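Local coordinates for protein probable UTP--glucose-1-phosphate uridylyltransferase YngB (Bacillus subtilis, PDB 7O2N) that catalyses the formation of UDP-glucose from glucose-1-phosphate and UTP, feeding glycolipid synthesis and wall teichoic acid glucosylation under anaerobic fermentative growth, at residues 124-129 with 207-212; 37-42 with 66-71; 9-14 with 53-58. One frame throughout, in Å; residues are numbered along the deposited sequence.

Contact 1 (124-129 with 207-212)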
loop_
_atom_site.group_PDB
_atom_site.type_symbol
_atom_site.label_atom_id
_atom_site.label_comp_id
_atom_site.label_asym_id
_atom_site.label_seq_id
_atom_site.Cartn_x
_atom_site.Cartn_y
_atom_site.Cartn_z
ATOM N N GLU A 124 29.167 18.868 9.902
ATOM C CA GLU A 124 29.018 17.760 10.826
ATOM C C GLU A 124 29.311 16.458 10.075
ATOM O O GLU A 124 29.480 16.424 8.854
ATOM C CB GLU A 124 27.599 17.728 11.394
ATOM C CG GLU A 124 27.221 18.884 12.291
ATOM C CD GLU A 124 25.736 18.892 12.631
ATOM O OE1 GLU A 124 24.936 19.416 11.820
ATOM O OE2 GLU A 124 25.367 18.357 13.700
ATOM N N PRO A 125 29.439 15.326 10.791
ATOM C CA PRO A 125 29.232 14.034 10.149
ATOM C C PRO A 125 27.721 13.805 10.043
ATOM O O PRO A 125 26.963 14.142 10.945
ATOM C CB PRO A 125 29.906 13.094 11.154
ATOM C CG PRO A 125 29.666 13.759 12.507
ATOM C CD PRO A 125 29.798 15.236 12.218
ATOM N N PHE A 126 27.275 13.225 8.931
ATOM C CA PHE A 126 25.854 12.936 8.782
ATOM C C PHE A 126 25.644 11.500 8.314
ATOM O O PHE A 126 26.572 10.869 7.813
ATOM C CB PHE A 126 25.211 13.882 7.765
ATOM C CG PHE A 126 25.849 13.889 6.392
ATOM C CD1 PHE A 126 27.141 14.369 6.205
ATOM C CD2 PHE A 126 25.139 13.460 5.274
ATOM C CE1 PHE A 126 27.700 14.414 4.932
ATOM C CE2 PHE A 126 25.702 13.493 4.005
ATOM C CZ PHE A 126 26.981 13.975 3.836
ATOM N N ALA A 127 24.399 11.023 8.451
ATOM C CA ALA A 127 23.965 9.731 7.942
ATOM C C ALA A 127 23.202 9.912 6.633
ATOM O O ALA A 127 22.416 10.851 6.500
ATOM C CB ALA A 127 23.086 9.061 8.968
ATOM N N VAL A 128 23.432 8.995 5.682
ATOM C CA VAL A 128 22.507 8.792 4.571
ATOM C C VAL A 128 21.831 7.429 4.728
ATOM O O VAL A 128 22.492 6.443 5.059
ATOM C CB VAL A 128 23.239 8.880 3.224
ATOM C CG1 VAL A 128 22.325 8.478 2.079
ATOM C CG2 VAL A 128 23.841 10.263 3.013
ATOM N N LEU A 129 20.512 7.386 4.502
ATOM C CA LEU A 129 19.755 6.139 4.501
ATOM C C LEU A 129 18.901 6.086 3.240
ATOM O O LEU A 129 17.849 6.726 3.205
ATOM C CB LEU A 129 18.819 6.070 5.712
ATOM C CG LEU A 129 19.398 6.486 7.057
ATOM C CD1 LEU A 129 18.275 6.854 8.017
ATOM C CD2 LEU A 129 20.239 5.370 7.649
ATOM N N TYR A 207 25.029 4.782 5.393
ATOM C CA TYR A 207 26.321 5.457 5.390
ATOM C C TYR A 207 26.359 6.466 6.533
ATOM O O TYR A 207 25.332 7.036 6.872
ATOM C CB TYR A 207 26.568 6.214 4.087
ATOM C CG TYR A 207 26.360 5.449 2.810
ATOM C CD1 TYR A 207 25.095 5.056 2.380
ATOM C CD2 TYR A 207 27.426 5.212 1.952
ATOM C CE1 TYR A 207 24.905 4.393 1.170
ATOM C CE2 TYR A 207 27.257 4.577 0.725
ATOM C CZ TYR A 207 25.992 4.152 0.338
ATOM O OH TYR A 207 25.827 3.526 -0.863
ATOM N N VAL A 208 27.539 6.631 7.137
ATOM C CA VAL A 208 27.866 7.832 7.874
ATOM C C VAL A 208 29.008 8.526 7.132
ATOM O O VAL A 208 29.936 7.873 6.670
ATOM C CB VAL A 208 28.168 7.515 9.343
ATOM C CG1 VAL A 208 28.730 8.717 10.081
ATOM C CG2 VAL A 208 26.906 7.046 10.034
ATOM N N LEU A 209 28.881 9.846 6.940
ATOM C CA LEU A 209 29.808 10.600 6.111
ATOM C C LEU A 209 30.309 11.856 6.823
ATOM O O LEU A 209 29.731 12.316 7.813
ATOM C CB LEU A 209 29.114 10.972 4.795
ATOM C CG LEU A 209 28.718 9.805 3.903
ATOM C CD1 LEU A 209 28.259 10.325 2.547
ATOM C CD2 LEU A 209 29.881 8.836 3.739
ATOM N N ASN A 210 31.405 12.398 6.281
ATOM C CA ASN A 210 31.974 13.634 6.790
ATOM C C ASN A 210 31.650 14.761 5.818
ATOM O O ASN A 210 31.474 14.527 4.618
ATOM C CB ASN A 210 33.476 13.496 7.060
ATOM C CG ASN A 210 33.758 12.844 8.393
ATOM O OD1 ASN A 210 34.550 11.908 8.473
ATOM N ND2 ASN A 210 33.080 13.313 9.430
ATOM N N SER A 211 31.558 15.975 6.376
ATOM C CA SER A 211 31.407 17.205 5.617
ATOM C C SER A 211 32.356 17.200 4.420
ATOM O O SER A 211 31.954 17.560 3.312
ATOM C CB SER A 211 31.691 18.362 6.506
ATOM O OG SER A 211 31.462 18.008 7.864
ATOM N N SER A 212 33.611 16.776 4.661
ATOM C CA SER A 212 34.640 16.615 3.639
ATOM C C SER A 212 34.029 16.093 2.346
ATOM O O SER A 212 34.351 16.588 1.274
ATOM C CB SER A 212 35.730 15.691 4.101
ATOM O OG SER A 212 35.553 15.369 5.478
#
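The carbonyl oxygen of Glu124 is gripped twice by one residue: Ser211 OG donates to Glu124 O at 2.7 Å, coming in from above the carbonyl plane, and Ser211 N adds a weak second bond. Beyond this, strands 125-129 and 207-210 pair antiparallel. Phe126 and Leu209 form a hydrogen-bonded pair, Leu209 N meeting Phe126 O at 2.7 Å almost in line with the carbonyl bond, and Phe126 N returning to Leu209 O at 2.8 Å. Val128 and Tyr207 make the next such pair; Tyr207 N approaches Val128 O in the carbonyl plane at 3.1 Å. These four side chains share one face of the sheet. With CG placed between its backbone N and carbonyl carbon (chi1 56°), Phe126 brings its ring over to the neighbouring strand. There Leu209 CB sits above one ring face, 4.0 Å from the Phe126 centroid, in a CH-pi contact. An alanine here would remove the ring, so Leu209 CB would probably lose the surface it rests on and the nearly parallel ring of Phe214 its partner. Helix 230-240 covers Tyr207 and Leu209 on this face, whereas helix 141-152 packs against Pro125, Ala127 and Val208 on the other. Backbone bonds from Ala127 to Lys6 and Val8, and from Val208 to Val156, carry the sheet on into strands 6-11 and 156-161.

Contact 2 (37-42 with 66-71)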
loop_
_atom_site.group_PDB
_atom_site.type_symbol
_atom_site.label_atom_id
_atom_site.label_comp_id
_atom_site.label_asym_id
_atom_site.label_seq_id
_atom_site.Cartn_x
_atom_site.Cartn_y
_atom_site.Cartn_z
ATOM N N ALA A 37 6.592 2.733 4.086
ATOM C CA ALA A 37 7.973 2.314 4.126
ATOM C C ALA A 37 8.801 3.454 4.720
ATOM O O ALA A 37 9.661 3.256 5.575
ATOM C CB ALA A 37 8.386 1.930 2.735
ATOM N N ILE A 38 8.499 4.680 4.288
ATOM C CA ILE A 38 9.267 5.848 4.696
ATOM C C ILE A 38 9.298 5.935 6.232
ATOM O O ILE A 38 10.279 6.390 6.814
ATOM C CB ILE A 38 8.689 7.103 4.002
ATOM C CG1 ILE A 38 9.695 8.218 3.700
ATOM C CG2 ILE A 38 7.463 7.637 4.702
ATOM C CD1 ILE A 38 10.982 8.166 4.437
ATOM N N GLN A 39 8.243 5.449 6.897
ATOM C CA GLN A 39 8.183 5.605 8.340
ATOM C C GLN A 39 9.186 4.678 9.009
ATOM O O GLN A 39 9.732 5.020 10.057
ATOM C CB GLN A 39 6.807 5.305 8.921
ATOM C CG GLN A 39 6.710 5.583 10.419
ATOM C CD GLN A 39 5.306 5.304 10.901
ATOM O OE1 GLN A 39 4.315 5.548 10.215
ATOM N NE2 GLN A 39 5.201 4.708 12.070
ATOM N N TYR A 40 9.404 3.501 8.409
ATOM C CA TYR A 40 10.386 2.576 8.959
ATOM C C TYR A 40 11.748 3.267 8.991
ATOM O O TYR A 40 12.474 3.126 9.960
ATOM C CB TYR A 40 10.385 1.224 8.232
ATOM C CG TYR A 40 9.192 0.319 8.456
ATOM C CD1 TYR A 40 9.165 -0.609 9.486
ATOM C CD2 TYR A 40 8.105 0.353 7.602
ATOM C CE1 TYR A 40 8.077 -1.440 9.692
ATOM C CE2 TYR A 40 7.020 -0.486 7.771
ATOM C CZ TYR A 40 7.002 -1.381 8.823
ATOM O OH TYR A 40 5.913 -2.193 8.981
ATOM N N ILE A 41 12.066 4.039 7.944
ATOM C CA ILE A 41 13.380 4.644 7.806
ATOM C C ILE A 41 13.561 5.730 8.858
ATOM O O ILE A 41 14.592 5.763 9.533
ATOM C CB ILE A 41 13.613 5.221 6.406
ATOM C CG1 ILE A 41 13.228 4.230 5.306
ATOM C CG2 ILE A 41 15.059 5.657 6.305
ATOM C CD1 ILE A 41 13.288 4.796 3.906
ATOM N N VAL A 42 12.556 6.603 8.994
ATOM C CA VAL A 42 12.582 7.622 10.032
ATOM C C VAL A 42 12.669 6.987 11.426
ATOM O O VAL A 42 13.308 7.541 12.313
ATOM C CB VAL A 42 11.388 8.588 9.923
ATOM C CG1 VAL A 42 11.310 9.531 11.123
ATOM C CG2 VAL A 42 11.470 9.379 8.630
ATOM N N ASP A 66 2.947 15.275 4.660
ATOM C CA ASP A 66 1.702 15.266 5.385
ATOM C C ASP A 66 1.746 14.174 6.448
ATOM O O ASP A 66 1.299 14.389 7.564
ATOM C CB ASP A 66 0.539 15.080 4.415
ATOM C CG ASP A 66 -0.011 16.386 3.860
ATOM O OD1 ASP A 66 0.113 17.468 4.549
ATOM O OD2 ASP A 66 -0.603 16.327 2.764
ATOM N N HIS A 67 2.290 13.009 6.093
ATOM C CA HIS A 67 2.321 11.865 6.988
ATOM C C HIS A 67 2.967 12.244 8.315
ATOM O O HIS A 67 2.503 11.809 9.360
ATOM C CB HIS A 67 3.028 10.667 6.344
ATOM C CG HIS A 67 2.889 9.402 7.123
ATOM N ND1 HIS A 67 1.736 8.606 7.066
ATOM C CD2 HIS A 67 3.744 8.790 7.971
ATOM C CE1 HIS A 67 1.889 7.571 7.877
ATOM N NE2 HIS A 67 3.106 7.668 8.447
ATOM N N PHE A 68 4.011 13.066 8.280
ATOM C CA PHE A 68 4.770 13.335 9.488
ATOM C C PHE A 68 4.352 14.648 10.171
ATOM O O PHE A 68 5.103 15.184 10.980
ATOM C CB PHE A 68 6.270 13.271 9.186
ATOM C CG PHE A 68 6.794 11.911 8.799
ATOM C CD1 PHE A 68 7.010 10.917 9.747
ATOM C CD2 PHE A 68 7.082 11.622 7.474
ATOM C CE1 PHE A 68 7.519 9.685 9.372
ATOM C CE2 PHE A 68 7.581 10.381 7.103
ATOM C CZ PHE A 68 7.811 9.417 8.055
ATOM N N ASP A 69 3.144 15.140 9.893
ATOM C CA ASP A 69 2.640 16.349 10.528
ATOM C C ASP A 69 1.331 16.035 11.263
ATOM O O ASP A 69 0.848 14.907 11.228
ATOM C CB ASP A 69 2.552 17.483 9.490
ATOM C CG ASP A 69 2.194 18.851 10.054
ATOM O OD1 ASP A 69 2.702 19.201 11.153
ATOM O OD2 ASP A 69 1.412 19.560 9.389
ATOM N N ARG A 70 0.760 17.033 11.941
ATOM C CA ARG A 70 -0.529 16.860 12.586
ATOM C C ARG A 70 -1.636 16.859 11.533
ATOM O O ARG A 70 -1.683 17.733 10.671
ATOM C CB ARG A 70 -0.775 17.989 13.586
ATOM C CG ARG A 70 0.198 18.034 14.752
ATOM C CD ARG A 70 -0.417 18.796 15.918
ATOM N NE ARG A 70 -1.056 17.883 16.863
ATOM C CZ ARG A 70 -0.398 17.034 17.643
ATOM N NH1 ARG A 70 0.924 16.978 17.597
ATOM N NH2 ARG A 70 -1.064 16.237 18.461
ATOM N N SER A 71 -2.531 15.869 11.609
ATOM C CA SER A 71 -3.627 15.758 10.656
ATOM C C SER A 71 -4.946 16.157 11.313
ATOM O O SER A 71 -5.646 15.303 11.858
ATOM C CB SER A 71 -3.702 14.365 10.058
ATOM O OG SER A 71 -2.408 13.811 9.857
#
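The ring of Phe68 meets helix 37-47 with its edge: Ile38 CG2 and Gln39 CA lie close to the ring plane, Val42 CG2 comes in obliquely, and one ring face is occupied by His67 CD2, above its centre. The neighbouring imidazole of His67 also turns its edge to the helix, where Gln39 OE1 lies in the ring plane. Helix 37-47 is the crossover helix of a beta-alpha-beta unit in the Rossmann-like GT-A core, and the partner segment is the end of helix 62-67 with the turn that follows. Phe68 is the first residue to leave helical geometry there, and it points its side chain at the crossover helix.

Ile38, Gln39 and, one turn on from Ile38, Val42 receive it. Ile38 CG2 touches Phe68 CE2 at 3.6 Å, Gln39 CA approaches Phe68 CZ at 3.8 Å, and Val42 CG2 reaches the same Phe68 CZ at 3.7 Å. Ile93, from helix 84-93, packs against Gln39, His67 and Phe68 and so closes around the group. The second subunit comes up to this corner as well: Lys23 of that chain donates through NZ to His67 O, while its Pro20 and Ala24 pack on Gln39 and His67.

Gln39 sets CG opposite its backbone N (chi1 -175°) and continues fully extended, which carries the amide out to the histidine. Its NE2 is taken by Glu43 OE2, one turn on, leaving the carbonyl to face His67. The resulting bond, from His67 NE2 to Gln39 OE1, is 3.0 Å long and nearly straight at 171°, with the amide and imidazole planes turned 35° apart.

Contact 3 (9-14 with 53-58)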
loop_
_atom_site.group_PDB
_atom_site.type_symbol
_atom_site.label_atom_id
_atom_site.label_comp_id
_atom_site.label_asym_id
_atom_site.label_seq_id
_atom_site.Cartn_x
_atom_site.Cartn_y
_atom_site.Cartn_z
ATOM N N ILE A 9 17.532 11.375 3.785
ATOM C CA ILE A 9 16.820 10.316 3.072
ATOM C C ILE A 9 16.508 10.808 1.660
ATOM O O ILE A 9 15.677 11.703 1.512
ATOM C CB ILE A 9 15.516 9.945 3.802
ATOM C CG1 ILE A 9 15.728 9.750 5.300
ATOM C CG2 ILE A 9 14.853 8.743 3.168
ATOM C CD1 ILE A 9 14.432 9.619 6.069
ATOM N N PRO A 10 17.108 10.247 0.580
ATOM C CA PRO A 10 16.765 10.674 -0.774
ATOM C C PRO A 10 15.453 9.954 -1.085
ATOM O O PRO A 10 15.299 8.791 -0.741
ATOM C CB PRO A 10 17.946 10.213 -1.642
ATOM C CG PRO A 10 18.906 9.558 -0.665
ATOM C CD PRO A 10 18.103 9.170 0.566
ATOM N N ALA A 11 14.492 10.677 -1.660
ATOM C CA ALA A 11 13.188 10.104 -1.945
ATOM C C ALA A 11 12.591 10.747 -3.194
ATOM O O ALA A 11 11.439 11.167 -3.159
ATOM C CB ALA A 11 12.269 10.307 -0.772
ATOM N N ALA A 12 13.342 10.780 -4.301
ATOM C CA ALA A 12 12.814 11.457 -5.466
ATOM C C ALA A 12 12.358 10.459 -6.530
ATOM O O ALA A 12 11.734 10.871 -7.511
ATOM C CB ALA A 12 13.826 12.428 -5.994
ATOM N N GLY A 13 12.634 9.163 -6.304
ATOM C CA GLY A 13 12.252 8.068 -7.194
ATOM C C GLY A 13 10.799 8.112 -7.675
ATOM O O GLY A 13 9.885 8.461 -6.933
ATOM N N LEU A 14 10.592 7.742 -8.937
ATOM C CA LEU A 14 9.264 7.725 -9.525
ATOM C C LEU A 14 8.653 6.347 -9.292
ATOM O O LEU A 14 7.481 6.130 -9.590
ATOM C CB LEU A 14 9.392 8.041 -11.015
ATOM C CG LEU A 14 8.212 8.775 -11.647
ATOM C CD1 LEU A 14 8.249 10.282 -11.394
ATOM C CD2 LEU A 14 8.178 8.499 -13.136
ATOM N N ILE A 53 16.256 15.218 10.054
ATOM C CA ILE A 53 16.270 14.512 8.784
ATOM C C ILE A 53 15.917 15.495 7.664
ATOM O O ILE A 53 14.983 16.307 7.772
ATOM C CB ILE A 53 15.266 13.347 8.844
ATOM C CG1 ILE A 53 15.640 12.327 9.923
ATOM C CG2 ILE A 53 15.098 12.701 7.481
ATOM C CD1 ILE A 53 14.587 11.262 10.195
ATOM N N LEU A 54 16.688 15.417 6.576
ATOM C CA LEU A 54 16.330 16.120 5.360
ATOM C C LEU A 54 15.908 15.088 4.322
ATOM O O LEU A 54 16.657 14.174 3.989
ATOM C CB LEU A 54 17.540 16.902 4.852
ATOM C CG LEU A 54 17.341 17.604 3.507
ATOM C CD1 LEU A 54 16.145 18.559 3.521
ATOM C CD2 LEU A 54 18.587 18.377 3.124
ATOM N N ILE A 55 14.686 15.232 3.825
ATOM C CA ILE A 55 14.226 14.387 2.743
ATOM C C ILE A 55 14.379 15.185 1.459
ATOM O O ILE A 55 13.893 16.311 1.363
ATOM C CB ILE A 55 12.765 13.966 2.972
ATOM C CG1 ILE A 55 12.603 13.213 4.292
ATOM C CG2 ILE A 55 12.247 13.178 1.778
ATOM C CD1 ILE A 55 11.186 12.873 4.612
ATOM N N ILE A 56 15.120 14.615 0.506
ATOM C CA ILE A 56 15.218 15.189 -0.822
ATOM C C ILE A 56 14.033 14.586 -1.563
ATOM O O ILE A 56 14.021 13.398 -1.886
ATOM C CB ILE A 56 16.554 14.839 -1.511
ATOM C CG1 ILE A 56 17.801 14.872 -0.607
ATOM C CG2 ILE A 56 16.733 15.616 -2.800
ATOM C CD1 ILE A 56 17.983 16.071 0.292
ATOM N N THR A 57 12.993 15.398 -1.743
ATOM C CA THR A 57 11.758 14.911 -2.320
ATOM C C THR A 57 11.642 15.460 -3.739
ATOM O O THR A 57 12.425 16.314 -4.131
ATOM C CB THR A 57 10.582 15.289 -1.406
ATOM O OG1 THR A 57 9.366 14.796 -1.979
ATOM C CG2 THR A 57 10.442 16.781 -1.196
ATOM N N GLY A 58 10.636 14.990 -4.476
ATOM C CA GLY A 58 10.308 15.481 -5.807
ATOM C C GLY A 58 8.851 15.940 -5.913
ATOM O O GLY A 58 8.235 16.296 -4.905
#
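Ile9 pushes its CD1 methyl against Ile53, where Ile9 CD1 lies 3.5 Å from Ile53 CG2, and the two branched side chains cross obliquely. Ile53 offers its CG2 methyl to Ile9 because that branch stands opposite its backbone N, with CG1 beside the N (chi1 -62°). The two touching isoleucines make a ridged surface with a dip between their ends, and Val42 of helix 37-47 drops into it, one methyl toward each. Farther along the same face the relief is lower. Ala11 offers a single methyl, and Ile55 fills the place beside it, Ala11 CB standing 3.8 Å from Ile55 CG2. Ile64 of helix 62-67 then packs on Ile55. On the reverse face Pro10 and Ile56 pair, with Leu130 against the proline and Ile102 against the isoleucine.

Beneath these side chains the backbones run parallel, their segment axes only 19° apart. Ile9 is bonded through both its polar atoms, Ile9 N to Leu54 O at 2.9 Å and Ile9 O to Ile56 N at 3.1 Å. Ala11 N then takes Ile56 O at 2.8 Å, in the carbonyl plane. Beyond Ala11, Lys61 holds segment 9-14 by donating through NZ to both Ala11 O and Gly13 O.

Two neighbouring parallel strands joined through helix 37-47, which packs over the face of Ile9 and Ile53, form a beta-alpha-beta unit, and the glycine-containing loop that follows strand 6-11 is consistent with the nucleotide-binding signature loop that opens the Rossmann-like GT-A fold in sugar nucleotidyltransferases.

Overall arrangement
Contacts 2 and 3 interleave along the chain, in the order 9-14, 37-42, 53-58, 66-71, so that sheet pairing and helix packing are built from the same beta-alpha-beta region; their centres are about 13 Å apart. Contact 1 follows later in sequence, its centre about 16 Å from that of contact 3 and about 22 Å from that of contact 2. Strand 6-11 joins contacts 1 and 3 in one mixed sheet, with strand 125-129 at one side and strand 52-57 at the other. Leu129 touches Ile9, Pro10 and Ile41, bringing all three contacts together within the nucleotidyltransferase core. The second subunit of the homodimer reaches contact 2 chiefly, and touches contact 3 at Leu14.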